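Local coordinates for protein beta-1,4-mannanase (Caldicellulosiruptor saccharolyticus, PDB 1PMH) that binds beta-1,4-linked manno-oligosaccharides such as mannohexaose through a family 27 carbohydrate-binding module, probably directing the attached mannanase to mannan, at residues 25-30 / 63-68. Residues are numbered along the deposited sequence; the frame is centred on the assembly and turned at random. Where two conformers were deposited one is given.
With EDO (1,2-ethanediol), chain G.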
loop_
_atom_site.group_PDB
_atom_site.type_symbol
_atom_site.label_atom_id
_atom_site.label_comp_id
_atom_site.label_asym_id
_atom_site.label_seq_id
_atom_site.Cartn_x
_atom_site.Cartn_y
_atom_site.Cartn_z
ATOM N N ASP A 25 0.021 -17.293 -4.408
ATOM C CA ASP A 25 1.372 -17.209 -3.905
ATOM C C ASP A 25 2.058 -15.885 -4.189
ATOM O O ASP A 25 3.278 -15.814 -4.139
ATOM C CB ASP A 25 2.246 -18.364 -4.414
ATOM C CG ASP A 25 3.421 -18.602 -3.499
ATOM O OD1 ASP A 25 3.270 -18.489 -2.245
ATOM O OD2 ASP A 25 4.534 -18.854 -4.009
ATOM N N SER A 26 1.296 -14.809 -4.386
ATOM C CA SER A 26 1.923 -13.537 -4.690
ATOM C C SER A 26 2.548 -12.839 -3.505
ATOM O O SER A 26 3.368 -11.923 -3.739
ATOM C CB SER A 26 0.951 -12.553 -5.365
ATOM O OG SER A 26 0.051 -11.985 -4.464
ATOM N N LEU A 27 2.142 -13.176 -2.281
ATOM C CA LEU A 27 2.549 -12.340 -1.158
ATOM C C LEU A 27 4.051 -12.380 -0.916
ATOM O O LEU A 27 4.657 -11.367 -0.618
ATOM C CB LEU A 27 1.744 -12.661 0.102
ATOM C CG LEU A 27 0.292 -12.191 0.060
ATOM C CD1 LEU A 27 -0.514 -12.800 1.190
ATOM C CD2 LEU A 27 0.149 -10.692 0.074
ATOM N N LYS A 28 4.614 -13.591 -0.909
ATOM C CA LYS A 28 6.056 -13.798 -0.881
ATOM C C LYS A 28 6.684 -13.169 0.358
ATOM O O LYS A 28 6.551 -13.730 1.450
ATOM C CB LYS A 28 6.724 -13.406 -2.212
ATOM C CG LYS A 28 6.166 -14.083 -3.468
ATOM C CD LYS A 28 6.580 -15.552 -3.609
ATOM C CE LYS A 28 6.612 -16.039 -5.070
ATOM N NZ LYS A 28 5.484 -15.696 -6.025
ATOM N N CYS A 29 7.390 -12.052 0.232
ATOM C CA CYS A 29 7.989 -11.380 1.374
ATOM C C CYS A 29 6.984 -10.878 2.373
ATOM O O CYS A 29 7.314 -10.661 3.547
ATOM C CB CYS A 29 8.838 -10.214 0.913
ATOM S SG CYS A 29 7.893 -8.910 0.057
ATOM N N ILE A 30 5.733 -10.710 1.969
ATOM C CA ILE A 30 4.672 -10.373 2.891
ATOM C C ILE A 30 4.188 -11.664 3.517
ATOM O O ILE A 30 3.593 -12.494 2.840
ATOM C CB ILE A 30 3.531 -9.628 2.166
ATOM C CG1 ILE A 30 4.003 -8.347 1.501
ATOM C CG2 ILE A 30 2.422 -9.386 3.194
ATOM C CD1 ILE A 30 3.065 -7.832 0.432
ATOM N N GLY A 63 6.986 -8.781 -3.269
ATOM C CA GLY A 63 5.715 -9.340 -2.869
ATOM C C GLY A 63 4.624 -8.429 -3.395
ATOM O O GLY A 63 4.844 -7.234 -3.540
ATOM N N ASP A 64 3.462 -8.987 -3.678
ATOM C CA ASP A 64 2.364 -8.269 -4.294
ATOM C C ASP A 64 1.064 -8.505 -3.529
ATOM O O ASP A 64 0.628 -9.626 -3.313
ATOM C CB ASP A 64 2.200 -8.636 -5.765
ATOM C CG ASP A 64 3.391 -8.232 -6.617
ATOM O OD1 ASP A 64 3.399 -7.097 -7.098
ATOM O OD2 ASP A 64 4.346 -9.008 -6.776
ATOM N N LEU A 65 0.484 -7.408 -3.100
ATOM C CA LEU A 65 -0.727 -7.316 -2.293
ATOM C C LEU A 65 -1.813 -6.751 -3.194
ATOM O O LEU A 65 -1.620 -5.710 -3.761
ATOM C CB LEU A 65 -0.449 -6.361 -1.132
ATOM C CG LEU A 65 -1.610 -6.082 -0.216
ATOM C CD1 LEU A 65 -1.852 -7.229 0.780
ATOM C CD2 LEU A 65 -1.346 -4.767 0.503
ATOM N N GLY A 66 -2.964 -7.396 -3.265
ATOM C CA GLY A 66 -4.047 -6.908 -4.078
ATOM C C GLY A 66 -5.339 -6.731 -3.328
ATOM O O GLY A 66 -5.587 -7.387 -2.321
ATOM N N THR A 67 -6.214 -5.890 -3.870
ATOM C CA THR A 67 -7.595 -5.834 -3.457
ATOM C C THR A 67 -8.469 -5.664 -4.695
ATOM O O THR A 67 -8.077 -4.989 -5.630
ATOM C CB THR A 67 -7.874 -4.751 -2.394
ATOM O OG1 THR A 67 -9.198 -4.915 -1.877
ATOM C CG2 THR A 67 -7.743 -3.354 -2.946
ATOM N N TRP A 68 -9.641 -6.262 -4.669
ATOM C CA TRP A 68 -10.631 -6.053 -5.675
ATOM C C TRP A 68 -11.569 -5.017 -5.161
ATOM O O TRP A 68 -12.126 -5.125 -4.059
ATOM C CB TRP A 68 -11.391 -7.362 -5.954
ATOM C CG TRP A 68 -10.576 -8.326 -6.739
ATOM C CD1 TRP A 68 -9.907 -9.425 -6.268
ATOM C CD2 TRP A 68 -10.348 -8.307 -8.133
ATOM N NE1 TRP A 68 -9.265 -10.080 -7.281
ATOM C CE2 TRP A 68 -9.521 -9.415 -8.450
ATOM C CE3 TRP A 68 -10.785 -7.469 -9.180
ATOM C CZ2 TRP A 68 -9.115 -9.685 -9.753
ATOM C CZ3 TRP A 68 -10.392 -7.753 -10.461
ATOM C CH2 TRP A 68 -9.534 -8.826 -10.738
HETATM C C1 EDO G . -6.873 -9.664 -3.394
HETATM O O1 EDO G . -6.669 -9.410 -4.774
HETATM C C2 EDO G . -8.295 -10.029 -2.998
HETATM O O2 EDO G . -9.248 -8.997 -3.095
HETATM O O HOH W 1 4.703 -11.545 -6.113
#
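Asp64, in segment 63-68 of strand 61-68, gives its backbone N-H to Ser26 O (N to O 2.9 Å), one of two hydrogen bonds that tie the irregular segment 25-30 to the strand. Directly after Ser26 the loop folds into a type II' turn, Leu27 to Ile30, closed by Ile30 N and Leu27 O. That same Leu27 O presses on Gly63 CA at 3.2 Å in a CA-H...O contact, and Cys29 SG lies 3.4 Å from Gly63 N; a beta carbon would collide with both, an example of how a strand glycine lets a turn pack against bare backbone. The second bond comes from a side chain: with chi1 at 76°, between the backbone N and the carbonyl carbon, the Ser26 hydroxyl reaches Asp64 O at 2.7 Å, and it also bonds Ala22 N. Replacing Ser26 by an alanine is likely to leave both without this partner. A water bridges Ser26 O and Asp64 OD2, while OD1 accepts a hydrogen bond from NE2 of Gln161, a glycan-pocket residue. On the apolar side, Ile30 CD1 lies 4.1 Å from Leu65 CB, the side chains crossing nearly at right angles, and Leu27 CD2 meets Leu65 CD1. Strand 153-165 pairs with strand 61-68, and Ile30 leads into strand 30-36 of the other sheet; with Leu65 resting on Leu48 and Leu50 of strand 47-53, the contact joins both sheets of the jellyroll sandwich.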